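Local coordinates for SCO family protein (Aquifex aeolicus, PDB 3ME7) that probably binds copper and takes part in electron transfer, as a membrane-bound member of the SCO1/2 family with a thioredoxin-like domain, at residues G9-V14 with L106-D111; P35-C40 with N122-P127; I139-Y144 with V154-L159; V67-F72 with K93-V98. All coordinates share one frame; numbering follows the deposited sequence. Where two conformers were deposited one is given.

Interaction 1: G9-V14 with L106-D111; sequences GDITLV and LFKLLD
Lys108 sets CG anti to its own carbonyl carbon, and a bend at chi3 (77°) swings the ammonium group over to Asp10, whose CG sits between its backbone N and carbonyl carbon (chi1 58°). The two side chains cross at about a right angle, and in the conformer described NZ of Lys108 lies 3.0 Å from OD1 of Asp10 in a salt bridge. The ammonium meets that oxygen from above the carboxylate plane, 50° out of it. Beneath the ion pair, the Ile11 and Lys108 side chains run antiparallel alongside one another, and CD1 of Ile11 rests against the helix backbone, 3.7 Å from Leu109 N. Deeper still, CD2 of Leu13 approaches CD2 of Leu109 at 4.4 Å, and Leu109 goes on to touch Phe70 of strand 66-71. Asp105 of helix 103-112 accepts a hydrogen bond through OD1 from the backbone N of Thr12. Ile11, Leu13 and Leu109 are buried, whereas Asp10 and Lys108 pair nearer the surface, where solvent would probably weaken the bridge; the apolar packing likely carries most of the contact.

Interaction 2: P35-C40 with N122-P127; sequences PIYTHC and NDFIHP
The Tyr37 ring is covered on both faces: CD2 of Phe124 stands 3.7 Å above the centre of one, and CB of Cys40 lies over the other, while Asp123 OD1 and His126 CD2 sit at its edge. This aromatic cluster of Tyr37, Phe124 and His126 belongs to the copper-site region of the thioredoxin-like SCO domain, where Cys40, Cys44 and His126 are the predicted ligands; here the two cysteines form a disulfide. Phe124 and Tyr37 make a T-shaped pair, the edge of Phe124 toward the Tyr37 face with planes at 73°. With CG between the backbone N and the carbonyl carbon (chi1 59°), Tyr37 sends its hydroxyl out to strand 123-125, where Phe124 N donates to OH of Tyr37 over 3.1 Å in a nearly straight bond of 173°. A leucine in place of Tyr37 would probably leave Phe124 N without this acceptor and deprive the Phe124 edge of its aromatic face. A water bridges Pro35 O and Pro127 O farther along. The ring of His126 is steadied by a bond from its ND1 to Pro127 O at 2.8 Å, while its NE2 lies 4.0 Å from SG of Cys40.

Interaction 3: I139-Y144 with V154-L159; sequences IKDYIY and VNALRL
CB of Ala156 is met by two residues of the strand: OD2 of Asp141 lies 3.3 Å from it, and CD1 of Ile143 packs on it at 3.8 Å. Strand 139-144, outermost in the sheet within this chain, and helix 150-160 form the closing strand-helix pair of the thioredoxin-like fold, their short axes antiparallel at 168° and 7.4 Å apart. The small alanine lets the backbones draw close. One turn on, CD1 of Leu159 comes to 3.7 Å from the carbonyl O of Lys140 and also flanks the Asp141 carboxylate, the two side chains crossing at a slant. A bend at chi2 (-66°) lays CG and CD of Lys140 along the Leu159 carbonyl O, and the extended remainder carries NZ away from the helix. Behind this shell, Lys140 and Asp141 both face Val132 in a classic beta bulge, which helps bring both side chains to the helix side. Ile143 also touches Glu152 and Phe153 on the preceding turn. The other carboxylate oxygen, Asp141 OD1, takes a weak hydrogen bond from Tyr142 N at 3.0 Å.

Interaction 4: V67-F72 with K93-V98; sequences VITFTF and KGWKVV
CG1 of Val67 sits squarely over the five-membered ring of Trp95, 3.5 Å from its centroid and 6° off the normal, a CH-pi contact on one face of the indole. Trp95 holds CG anti to the backbone N (chi1 -176°), which lays the ring alongside its neighbour strand and carries NE1 to Thr69. There NE1 donates to OG1 of Thr69 at 2.9 Å, with the hydroxyl oxygen in the ring plane and the bond straight at 172°. A phenylalanine in place of Trp95 would probably lose that donor and set the Thr69 hydroxyl free to turn. On the opposite face of the sheet CG2 of Val98 fills the angle between CG2 of Ile68, 3.6 Å away, and CB of Phe70, while CD1 of Ile68 rests on the Lys96 chain at 3.7 Å from CB. Main-chain bonds alternate between the strands, from Val67 N to Gly94 O through to Thr71 N to Val98 O. At the outer edge NZ of Lys96 reaches back to Lys93 O at 2.7 Å; at the other end buried Thr71 OG1 is hydrogen-bonded to Asp76. Strand 66-71, helix 78-87 and strand 95-100 form a beta-alpha-beta unit, adding 95-100 beside core strand 66-71 of the thioredoxin-like sheet.

Overall arrangement
All four contacts reach the same mixed sheet. Interaction 4 pairs two of its central strands, about 6 Å from the chain centre, and comes between the two segments of both interaction 1 and interaction 2 along the chain. It touches both: helix 103-112 of interaction 1 packs on Phe70, and strand 31-36 of interaction 2 lies next to strand 66-71, with Tyr37 meeting Phe72. Interactions 1 and 2 alternate in sequence, their centres about 18 Å apart. Interaction 3 follows last, at the far edge of the sheet, its centre about 23 Å from that of interaction 2. The predicted copper site at interaction 2 borders the central strands of interaction 4, while interaction 3, away from it, joins the last helix of this chain, 150-160, to an edge strand.

Interaction 1: G9-V14 with L106-D111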
loop_
_atom_site.group_PDB
_atom_site.type_symbol
_atom_site.label_atom_id
_atom_site.label_comp_id
_atom_site.label_asym_id
_atom_site.label_seq_id
_atom_site.Cartn_x
_atom_site.Cartn_y
_atom_site.Cartn_z
ATOM N N GLY A 9 0.379 -3.052 14.224
ATOM C CA GLY A 9 1.393 -3.996 13.764
ATOM C C GLY A 9 0.945 -5.451 13.774
ATOM O O GLY A 9 1.536 -6.296 13.101
ATOM N N ASP A 10 -0.111 -5.744 14.530
ATOM C CA ASP A 10 -0.565 -7.120 14.641
ATOM C C ASP A 10 -1.538 -7.554 13.539
ATOM O O ASP A 10 -1.997 -8.703 13.550
ATOM C CB ASP A 10 -1.153 -7.402 16.037
ATOM C CG ASP A 10 -2.319 -6.488 16.392
ATOM O OD1 ASP A 10 -2.578 -5.488 15.682
ATOM O OD2 ASP A 10 -2.977 -6.763 17.421
ATOM N N ILE A 11 -1.844 -6.649 12.596
ATOM C CA ILE A 11 -2.645 -6.998 11.422
ATOM C C ILE A 11 -1.967 -8.149 10.675
ATOM O O ILE A 11 -0.780 -8.055 10.330
ATOM C CB ILE A 11 -2.789 -5.770 10.506
ATOM C CG1 ILE A 11 -3.751 -4.781 11.167
ATOM C CG2 ILE A 11 -3.293 -6.174 9.099
ATOM C CD1 ILE A 11 -3.729 -3.371 10.589
ATOM N N THR A 12 -2.728 -9.211 10.413
ATOM C CA THR A 12 -2.220 -10.350 9.673
ATOM C C THR A 12 -2.600 -10.215 8.206
ATOM O O THR A 12 -3.792 -10.034 7.870
ATOM C CB THR A 12 -2.740 -11.686 10.247
ATOM O OG1 THR A 12 -2.301 -11.829 11.610
ATOM C CG2 THR A 12 -2.190 -12.859 9.424
ATOM N N LEU A 13 -1.575 -10.279 7.352
ATOM C CA LEU A 13 -1.707 -10.262 5.901
ATOM C C LEU A 13 -1.244 -11.598 5.336
ATOM O O LEU A 13 -0.479 -12.326 5.976
ATOM C CB LEU A 13 -0.854 -9.122 5.327
ATOM C CG LEU A 13 -1.159 -7.729 5.883
ATOM C CD1 LEU A 13 -0.008 -6.766 5.461
ATOM C CD2 LEU A 13 -2.500 -7.231 5.429
ATOM N N VAL A 14 -1.716 -11.925 4.139
ATOM C CA VAL A 14 -1.335 -13.143 3.431
ATOM C C VAL A 14 -0.960 -12.703 2.015
ATOM O O VAL A 14 -1.785 -12.067 1.311
ATOM C CB VAL A 14 -2.492 -14.159 3.377
ATOM C CG1 VAL A 14 -2.007 -15.499 2.835
ATOM C CG2 VAL A 14 -3.114 -14.347 4.765
ATOM N N LEU A 106 -8.665 -6.441 7.975
ATOM C CA LEU A 106 -9.035 -5.498 6.929
ATOM C C LEU A 106 -9.557 -4.197 7.495
ATOM O O LEU A 106 -9.070 -3.120 7.091
ATOM C CB LEU A 106 -10.042 -6.121 5.962
ATOM C CG LEU A 106 -10.466 -5.163 4.837
ATOM C CD1 LEU A 106 -9.278 -4.648 4.028
ATOM C CD2 LEU A 106 -11.456 -5.879 3.965
ATOM N N PHE A 107 -10.541 -4.269 8.403
ATOM C CA PHE A 107 -11.158 -3.090 9.105
ATOM C C PHE A 107 -10.120 -2.211 9.707
ATOM O O PHE A 107 -10.147 -0.982 9.612
ATOM C CB PHE A 107 -12.059 -3.533 10.296
ATOM C CG PHE A 107 -12.253 -2.452 11.387
ATOM C CD1 PHE A 107 -12.933 -1.271 11.106
ATOM C CD2 PHE A 107 -11.781 -2.636 12.685
ATOM C CE1 PHE A 107 -13.131 -0.278 12.080
ATOM C CE2 PHE A 107 -11.969 -1.640 13.680
ATOM C CZ PHE A 107 -12.652 -0.433 13.372
ATOM N N LYS A 108 -9.222 -2.888 10.443
ATOM C CA LYS A 108 -8.169 -2.229 11.235
ATOM C C LYS A 108 -7.236 -1.455 10.318
ATOM O O LYS A 108 -6.867 -0.314 10.602
ATOM C CB LYS A 108 -7.347 -3.234 12.060
ATOM C CG LYS A 108 -7.935 -3.588 13.422
ATOM C CD LYS A 108 -7.328 -4.876 13.966
ATOM C CE LYS A 108 -5.930 -4.697 14.536
ATOM N NZ LYS A 108 -5.500 -5.929 15.285
ATOM N N LEU A 109 -6.879 -2.074 9.205
ATOM C CA LEU A 109 -5.988 -1.449 8.255
ATOM C C LEU A 109 -6.653 -0.233 7.602
ATOM O O LEU A 109 -6.072 0.861 7.578
ATOM C CB LEU A 109 -5.560 -2.477 7.204
ATOM C CG LEU A 109 -4.613 -2.019 6.096
ATOM C CD1 LEU A 109 -3.427 -1.287 6.666
ATOM C CD2 LEU A 109 -4.199 -3.227 5.260
ATOM N N LEU A 110 -7.872 -0.402 7.096
ATOM C CA LEU A 110 -8.596 0.708 6.445
ATOM C C LEU A 110 -8.933 1.824 7.435
ATOM O O LEU A 110 -8.876 3.012 7.094
ATOM C CB LEU A 110 -9.873 0.182 5.775
ATOM C CG LEU A 110 -9.633 -0.868 4.687
ATOM C CD1 LEU A 110 -10.998 -1.261 4.077
ATOM C CD2 LEU A 110 -8.634 -0.417 3.587
ATOM N N ASP A 111 -9.294 1.443 8.657
ATOM C CA ASP A 111 -9.567 2.426 9.694
ATOM C C ASP A 111 -8.335 3.292 9.964
ATOM O O ASP A 111 -8.448 4.517 10.085
ATOM C CB ASP A 111 -10.047 1.747 10.978
ATOM C CG ASP A 111 -10.443 2.747 12.031
ATOM O OD1 ASP A 111 -11.416 3.487 11.795
ATOM O OD2 ASP A 111 -9.783 2.805 13.070
#

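Interaction 2: P35-C40 with N122-P127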
loop_
_atom_site.group_PDB
_atom_site.type_symbol
_atom_site.label_atom_id
_atom_site.label_comp_id
_atom_site.label_asym_id
_atom_site.label_seq_id
_atom_site.Cartn_x
_atom_site.Cartn_y
_atom_site.Cartn_z
ATOM N N PRO A 35 -4.000 0.471 -1.593
ATOM C CA PRO A 35 -5.281 -0.250 -1.585
ATOM C C PRO A 35 -5.906 -0.304 -2.966
ATOM O O PRO A 35 -6.035 0.728 -3.634
ATOM C CB PRO A 35 -6.187 0.571 -0.662
ATOM C CG PRO A 35 -5.497 1.891 -0.436
ATOM C CD PRO A 35 -4.031 1.752 -0.859
ATOM N N ILE A 36 -6.282 -1.510 -3.385
ATOM C CA ILE A 36 -6.961 -1.746 -4.657
ATOM C C ILE A 36 -8.015 -2.840 -4.421
ATOM O O ILE A 36 -8.167 -3.317 -3.298
ATOM C CB ILE A 36 -5.963 -2.155 -5.797
ATOM C CG1 ILE A 36 -5.078 -3.354 -5.388
ATOM C CG2 ILE A 36 -5.076 -0.948 -6.196
ATOM C CD1 ILE A 36 -5.701 -4.694 -5.489
ATOM N N TYR A 37 -8.741 -3.240 -5.465
ATOM C CA TYR A 37 -9.391 -4.558 -5.431
ATOM C C TYR A 37 -9.162 -5.269 -6.757
ATOM O O TYR A 37 -8.903 -4.615 -7.759
ATOM C CB TYR A 37 -10.876 -4.513 -5.038
ATOM C CG TYR A 37 -11.791 -3.690 -5.914
ATOM C CD1 TYR A 37 -11.764 -2.296 -5.881
ATOM C CD2 TYR A 37 -12.738 -4.310 -6.724
ATOM C CE1 TYR A 37 -12.629 -1.553 -6.640
ATOM C CE2 TYR A 37 -13.608 -3.562 -7.503
ATOM C CZ TYR A 37 -13.543 -2.191 -7.456
ATOM O OH TYR A 37 -14.398 -1.441 -8.229
ATOM N N THR A 38 -9.210 -6.598 -6.747
ATOM C CA THR A 38 -8.622 -7.358 -7.864
ATOM C C THR A 38 -9.477 -7.340 -9.121
ATOM O O THR A 38 -8.956 -7.506 -10.223
ATOM C CB THR A 38 -8.180 -8.806 -7.491
ATOM O OG1 THR A 38 -9.319 -9.641 -7.259
ATOM C CG2 THR A 38 -7.251 -8.810 -6.276
ATOM N N HIS A 39 -10.778 -7.121 -8.951
ATOM C CA HIS A 39 -11.682 -7.040 -10.092
ATOM C C HIS A 39 -11.917 -5.596 -10.524
ATOM O O HIS A 39 -12.794 -5.321 -11.326
ATOM C CB HIS A 39 -13.001 -7.741 -9.783
ATOM C CG HIS A 39 -12.864 -9.217 -9.604
ATOM N ND1 HIS A 39 -12.745 -10.085 -10.669
ATOM C CD2 HIS A 39 -12.843 -9.982 -8.487
ATOM C CE1 HIS A 39 -12.643 -11.322 -10.214
ATOM N NE2 HIS A 39 -12.702 -11.288 -8.893
ATOM N N CYS A 40 -11.098 -4.681 -10.007
ATOM C CA CYS A 40 -11.224 -3.248 -10.270
ATOM C C CYS A 40 -10.664 -2.925 -11.659
ATOM O O CYS A 40 -9.455 -3.004 -11.891
ATOM C CB CYS A 40 -10.454 -2.518 -9.172
ATOM S SG CYS A 40 -10.354 -0.703 -9.099
ATOM N N ASN A 122 -21.956 -3.179 -9.319
ATOM C CA ASN A 122 -21.114 -4.350 -9.077
ATOM C C ASN A 122 -19.674 -4.008 -8.699
ATOM O O ASN A 122 -18.839 -4.896 -8.468
ATOM C CB ASN A 122 -21.137 -5.280 -10.290
ATOM C CG ASN A 122 -21.212 -6.731 -9.893
ATOM O OD1 ASN A 122 -22.285 -7.335 -9.936
ATOM N ND2 ASN A 122 -20.082 -7.295 -9.469
ATOM N N ASP A 123 -19.392 -2.714 -8.630
ATOM C CA ASP A 123 -18.069 -2.245 -8.254
ATOM C C ASP A 123 -18.131 -1.398 -6.996
ATOM O O ASP A 123 -19.189 -1.295 -6.359
ATOM C CB ASP A 123 -17.434 -1.469 -9.406
ATOM C CG ASP A 123 -16.953 -2.381 -10.507
ATOM O OD1 ASP A 123 -15.920 -3.067 -10.316
ATOM O OD2 ASP A 123 -17.619 -2.422 -11.556
ATOM N N PHE A 124 -17.001 -0.810 -6.642
ATOM C CA PHE A 124 -16.907 0.025 -5.467
ATOM C C PHE A 124 -16.564 1.455 -5.858
ATOM O O PHE A 124 -15.872 1.681 -6.851
ATOM C CB PHE A 124 -15.821 -0.509 -4.541
ATOM C CG PHE A 124 -16.145 -1.837 -3.914
ATOM C CD1 PHE A 124 -17.302 -2.006 -3.148
ATOM C CD2 PHE A 124 -15.276 -2.913 -4.065
ATOM C CE1 PHE A 124 -17.596 -3.242 -2.548
ATOM C CE2 PHE A 124 -15.554 -4.145 -3.474
ATOM C CZ PHE A 124 -16.718 -4.307 -2.719
ATOM N N ILE A 125 -17.071 2.408 -5.079
ATOM C CA ILE A 125 -16.623 3.803 -5.119
ATOM C C ILE A 125 -15.644 3.935 -3.955
ATOM O O ILE A 125 -15.946 3.498 -2.847
ATOM C CB ILE A 125 -17.820 4.761 -4.943
ATOM C CG1 ILE A 125 -18.653 4.802 -6.224
ATOM C CG2 ILE A 125 -17.362 6.189 -4.588
ATOM C CD1 ILE A 125 -19.997 5.466 -6.045
ATOM N N HIS A 126 -14.465 4.503 -4.213
ATOM C CA HIS A 126 -13.390 4.531 -3.229
ATOM C C HIS A 126 -12.395 5.636 -3.590
ATOM O O HIS A 126 -12.353 6.080 -4.742
ATOM C CB HIS A 126 -12.668 3.160 -3.192
ATOM C CG HIS A 126 -12.006 2.804 -4.485
ATOM N ND1 HIS A 126 -10.696 3.137 -4.755
ATOM C CD2 HIS A 126 -12.473 2.187 -5.595
ATOM C CE1 HIS A 126 -10.382 2.731 -5.972
ATOM N NE2 HIS A 126 -11.446 2.158 -6.507
ATOM N N PRO A 127 -11.619 6.111 -2.598
ATOM C CA PRO A 127 -10.514 7.020 -2.921
ATOM C C PRO A 127 -9.352 6.356 -3.641
ATOM O O PRO A 127 -9.129 5.133 -3.529
ATOM C CB PRO A 127 -10.049 7.542 -1.552
ATOM C CG PRO A 127 -10.551 6.570 -0.561
ATOM C CD PRO A 127 -11.723 5.836 -1.151
HETATM O O HOH W 1 -6.802 3.585 -3.655
#

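Interaction 3: I139-Y144 with V154-L159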
loop_
_atom_site.group_PDB
_atom_site.type_symbol
_atom_site.label_atom_id
_atom_site.label_comp_id
_atom_site.label_asym_id
_atom_site.label_seq_id
_atom_site.Cartn_x
_atom_site.Cartn_y
_atom_site.Cartn_z
ATOM N N ILE A 139 2.140 6.541 9.899
ATOM C CA ILE A 139 1.707 7.139 8.626
ATOM C C ILE A 139 2.419 8.485 8.461
ATOM O O ILE A 139 2.236 9.394 9.280
ATOM C CB ILE A 139 0.181 7.320 8.588
ATOM C CG1 ILE A 139 -0.508 5.948 8.637
ATOM C CG2 ILE A 139 -0.224 8.114 7.332
ATOM C CD1 ILE A 139 -1.992 6.015 9.064
ATOM N N LYS A 140 3.226 8.602 7.410
ATOM C CA LYS A 140 4.040 9.795 7.214
ATOM C C LYS A 140 3.595 10.645 6.021
ATOM O O LYS A 140 3.891 11.830 5.970
ATOM C CB LYS A 140 5.521 9.439 7.120
ATOM C CG LYS A 140 6.144 9.015 8.470
ATOM C CD LYS A 140 6.181 10.189 9.485
ATOM C CE LYS A 140 6.776 9.777 10.809
ATOM N NZ LYS A 140 6.558 10.798 11.905
ATOM N N ASP A 141 2.890 10.045 5.064
ATOM C CA ASP A 141 2.393 10.824 3.928
ATOM C C ASP A 141 1.281 10.078 3.213
ATOM O O ASP A 141 1.237 8.850 3.238
ATOM C CB ASP A 141 3.539 11.105 2.933
ATOM C CG ASP A 141 3.383 12.436 2.211
ATOM O OD1 ASP A 141 2.322 13.096 2.342
ATOM O OD2 ASP A 141 4.339 12.830 1.507
ATOM N N TYR A 142 0.367 10.843 2.602
ATOM C CA TYR A 142 -0.645 10.312 1.706
ATOM C C TYR A 142 -0.429 10.945 0.343
ATOM O O TYR A 142 -0.209 12.168 0.245
ATOM C CB TYR A 142 -2.042 10.711 2.174
ATOM C CG TYR A 142 -2.546 9.986 3.387
ATOM C CD1 TYR A 142 -3.061 8.694 3.286
ATOM C CD2 TYR A 142 -2.537 10.591 4.640
ATOM C CE1 TYR A 142 -3.536 8.019 4.391
ATOM C CE2 TYR A 142 -3.035 9.923 5.763
ATOM C CZ TYR A 142 -3.536 8.635 5.625
ATOM O OH TYR A 142 -4.004 7.973 6.713
ATOM N N ILE A 143 -0.493 10.119 -0.697
ATOM C CA ILE A 143 -0.334 10.574 -2.079
ATOM C C ILE A 143 -1.601 10.153 -2.800
ATOM O O ILE A 143 -1.851 8.968 -2.979
ATOM C CB ILE A 143 0.922 9.986 -2.766
ATOM C CG1 ILE A 143 2.191 10.419 -2.003
ATOM C CG2 ILE A 143 0.987 10.384 -4.251
ATOM C CD1 ILE A 143 3.427 9.641 -2.389
ATOM N N TYR A 144 -2.405 11.137 -3.197
ATOM C CA TYR A 144 -3.701 10.850 -3.811
ATOM C C TYR A 144 -3.672 10.933 -5.318
ATOM O O TYR A 144 -2.792 11.562 -5.900
ATOM C CB TYR A 144 -4.761 11.813 -3.284
ATOM C CG TYR A 144 -5.053 11.601 -1.820
ATOM C CD1 TYR A 144 -5.879 10.565 -1.410
ATOM C CD2 TYR A 144 -4.494 12.428 -0.851
ATOM C CE1 TYR A 144 -6.149 10.351 -0.050
ATOM C CE2 TYR A 144 -4.741 12.210 0.509
ATOM C CZ TYR A 144 -5.568 11.171 0.887
ATOM O OH TYR A 144 -5.838 10.933 2.231
ATOM N N VAL A 154 9.543 11.009 -3.731
ATOM C CA VAL A 154 10.811 11.324 -3.058
ATOM C C VAL A 154 10.560 12.002 -1.711
ATOM O O VAL A 154 11.097 11.584 -0.696
ATOM C CB VAL A 154 11.733 12.175 -3.945
ATOM C CG1 VAL A 154 12.892 12.741 -3.151
ATOM C CG2 VAL A 154 12.243 11.341 -5.111
ATOM N N ASN A 155 9.708 13.021 -1.706
ATOM C CA ASN A 155 9.388 13.746 -0.477
ATOM C C ASN A 155 8.748 12.827 0.580
ATOM O O ASN A 155 9.084 12.900 1.765
ATOM C CB ASN A 155 8.500 14.952 -0.795
ATOM C CG ASN A 155 9.231 16.021 -1.626
ATOM O OD1 ASN A 155 10.440 15.959 -1.806
ATOM N ND2 ASN A 155 8.489 16.990 -2.138
ATOM N N ALA A 156 7.872 11.931 0.141
ATOM C CA ALA A 156 7.173 11.035 1.060
ATOM C C ALA A 156 8.162 10.062 1.706
ATOM O O ALA A 156 8.127 9.839 2.924
ATOM C CB ALA A 156 6.069 10.278 0.308
ATOM N N LEU A 157 9.071 9.526 0.896
ATOM C CA LEU A 157 10.076 8.588 1.417
ATOM C C LEU A 157 11.064 9.281 2.359
ATOM O O LEU A 157 11.476 8.695 3.349
ATOM C CB LEU A 157 10.827 7.881 0.285
ATOM C CG LEU A 157 10.027 6.794 -0.432
ATOM C CD1 LEU A 157 10.783 6.400 -1.691
ATOM C CD2 LEU A 157 9.772 5.578 0.494
ATOM N N ARG A 158 11.447 10.514 2.046
ATOM C CA ARG A 158 12.267 11.299 2.981
ATOM C C ARG A 158 11.555 11.486 4.328
ATOM O O ARG A 158 12.154 11.270 5.394
ATOM C CB ARG A 158 12.676 12.626 2.354
ATOM C CG ARG A 158 13.731 12.426 1.248
ATOM C CD ARG A 158 14.158 13.747 0.652
ATOM N NE ARG A 158 15.282 14.368 1.372
ATOM C CZ ARG A 158 15.465 15.682 1.456
ATOM N NH1 ARG A 158 14.592 16.528 0.909
ATOM N NH2 ARG A 158 16.511 16.160 2.100
ATOM N N LEU A 159 10.273 11.842 4.294
ATOM C CA LEU A 159 9.490 11.934 5.535
ATOM C C LEU A 159 9.447 10.619 6.294
ATOM O O LEU A 159 9.550 10.602 7.523
ATOM C CB LEU A 159 8.067 12.402 5.259
ATOM C CG LEU A 159 7.892 13.865 4.862
ATOM C CD1 LEU A 159 6.452 14.113 4.501
ATOM C CD2 LEU A 159 8.334 14.780 5.992
#

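Interaction 4: V67-F72 with K93-V98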
loop_
_atom_site.group_PDB
_atom_site.type_symbol
_atom_site.label_atom_id
_atom_site.label_comp_id
_atom_site.label_asym_id
_atom_site.label_seq_id
_atom_site.Cartn_x
_atom_site.Cartn_y
_atom_site.Cartn_z
ATOM N N VAL A 67 6.983 -2.396 -0.948
ATOM C CA VAL A 67 5.763 -1.980 -1.623
ATOM C C VAL A 67 4.730 -3.062 -1.369
ATOM O O VAL A 67 4.979 -4.248 -1.613
ATOM C CB VAL A 67 5.942 -1.770 -3.138
ATOM C CG1 VAL A 67 4.706 -1.090 -3.716
ATOM C CG2 VAL A 67 7.170 -0.886 -3.402
ATOM N N ILE A 68 3.584 -2.638 -0.844
ATOM C CA ILE A 68 2.492 -3.558 -0.517
ATOM C C ILE A 68 1.213 -3.134 -1.191
ATOM O O ILE A 68 0.548 -2.168 -0.766
ATOM C CB ILE A 68 2.266 -3.687 1.012
ATOM C CG1 ILE A 68 3.578 -4.039 1.748
ATOM C CG2 ILE A 68 1.115 -4.681 1.318
ATOM C CD1 ILE A 68 4.235 -5.392 1.407
ATOM N N THR A 69 0.885 -3.834 -2.272
ATOM C CA THR A 69 -0.439 -3.695 -2.871
ATOM C C THR A 69 -1.370 -4.588 -2.075
ATOM O O THR A 69 -1.086 -5.774 -1.873
ATOM C CB THR A 69 -0.422 -4.122 -4.350
ATOM O OG1 THR A 69 0.364 -3.189 -5.105
ATOM C CG2 THR A 69 -1.832 -4.147 -4.940
ATOM N N PHE A 70 -2.463 -4.039 -1.569
ATOM C CA PHE A 70 -3.394 -4.891 -0.833
ATOM C C PHE A 70 -4.815 -4.727 -1.316
ATOM O O PHE A 70 -5.221 -3.633 -1.724
ATOM C CB PHE A 70 -3.297 -4.686 0.677
ATOM C CG PHE A 70 -3.973 -3.464 1.171
ATOM C CD1 PHE A 70 -3.292 -2.273 1.231
ATOM C CD2 PHE A 70 -5.287 -3.516 1.632
ATOM C CE1 PHE A 70 -3.901 -1.125 1.713
ATOM C CE2 PHE A 70 -5.911 -2.378 2.107
ATOM C CZ PHE A 70 -5.216 -1.174 2.151
ATOM N N THR A 71 -5.554 -5.824 -1.308
ATOM C CA THR A 71 -6.965 -5.749 -1.680
ATOM C C THR A 71 -7.904 -5.435 -0.511
ATOM O O THR A 71 -7.793 -5.994 0.571
ATOM C CB THR A 71 -7.455 -6.991 -2.445
ATOM O OG1 THR A 71 -8.874 -6.840 -2.654
ATOM C CG2 THR A 71 -7.205 -8.261 -1.630
ATOM N N PHE A 72 -8.812 -4.498 -0.752
ATOM C CA PHE A 72 -9.841 -4.161 0.239
ATOM C C PHE A 72 -11.178 -4.832 0.018
ATOM O O PHE A 72 -12.135 -4.582 0.780
ATOM C CB PHE A 72 -9.998 -2.653 0.418
ATOM C CG PHE A 72 -10.448 -1.922 -0.812
ATOM C CD1 PHE A 72 -11.801 -1.872 -1.170
ATOM C CD2 PHE A 72 -9.518 -1.229 -1.579
ATOM C CE1 PHE A 72 -12.223 -1.134 -2.324
ATOM C CE2 PHE A 72 -9.909 -0.506 -2.708
ATOM C CZ PHE A 72 -11.237 -0.462 -3.089
ATOM N N LYS A 93 7.850 -10.354 -3.956
ATOM C CA LYS A 93 8.688 -10.365 -2.746
ATOM C C LYS A 93 9.004 -8.968 -2.178
ATOM O O LYS A 93 8.560 -8.657 -1.089
ATOM C CB LYS A 93 9.934 -11.259 -2.895
ATOM C CG LYS A 93 10.883 -10.922 -4.037
ATOM C CD LYS A 93 11.628 -12.165 -4.510
ATOM C CE LYS A 93 11.901 -12.111 -6.006
ATOM N NZ LYS A 93 10.610 -12.145 -6.771
ATOM N N GLY A 94 9.732 -8.131 -2.920
ATOM C CA GLY A 94 9.967 -6.732 -2.512
ATOM C C GLY A 94 8.711 -5.891 -2.661
ATOM O O GLY A 94 8.443 -4.974 -1.867
ATOM N N TRP A 95 7.962 -6.193 -3.714
ATOM C CA TRP A 95 6.651 -5.624 -3.921
ATOM C C TRP A 95 5.684 -6.786 -3.800
ATOM O O TRP A 95 5.693 -7.690 -4.636
ATOM C CB TRP A 95 6.591 -4.996 -5.324
ATOM C CG TRP A 95 5.312 -4.265 -5.672
ATOM C CD1 TRP A 95 4.050 -4.484 -5.148
ATOM C CD2 TRP A 95 5.158 -3.241 -6.661
ATOM N NE1 TRP A 95 3.145 -3.624 -5.727
ATOM C CE2 TRP A 95 3.793 -2.872 -6.669
ATOM C CE3 TRP A 95 6.046 -2.590 -7.535
ATOM C CZ2 TRP A 95 3.293 -1.887 -7.512
ATOM C CZ3 TRP A 95 5.544 -1.603 -8.373
ATOM C CH2 TRP A 95 4.181 -1.261 -8.349
ATOM N N LYS A 96 4.853 -6.763 -2.763
ATOM C CA LYS A 96 3.943 -7.866 -2.486
ATOM C C LYS A 96 2.539 -7.495 -2.896
ATOM O O LYS A 96 2.203 -6.312 -2.954
ATOM C CB LYS A 96 3.952 -8.207 -0.998
ATOM C CG LYS A 96 5.319 -8.579 -0.447
ATOM C CD LYS A 96 5.196 -9.016 0.999
ATOM C CE LYS A 96 6.509 -8.903 1.733
ATOM N NZ LYS A 96 7.512 -9.834 1.117
ATOM N N VAL A 97 1.738 -8.510 -3.223
ATOM C CA VAL A 97 0.288 -8.355 -3.352
ATOM C C VAL A 97 -0.315 -9.222 -2.246
ATOM O O VAL A 97 -0.004 -10.431 -2.147
ATOM C CB VAL A 97 -0.225 -8.795 -4.727
ATOM C CG1 VAL A 97 -1.719 -8.532 -4.826
ATOM C CG2 VAL A 97 0.516 -8.055 -5.873
ATOM N N VAL A 98 -1.141 -8.605 -1.394
ATOM C CA VAL A 98 -1.611 -9.267 -0.178
ATOM C C VAL A 98 -3.090 -9.048 0.025
ATOM O O VAL A 98 -3.666 -8.110 -0.548
ATOM C CB VAL A 98 -0.859 -8.796 1.097
ATOM C CG1 VAL A 98 0.647 -8.831 0.863
ATOM C CG2 VAL A 98 -1.278 -7.380 1.514
#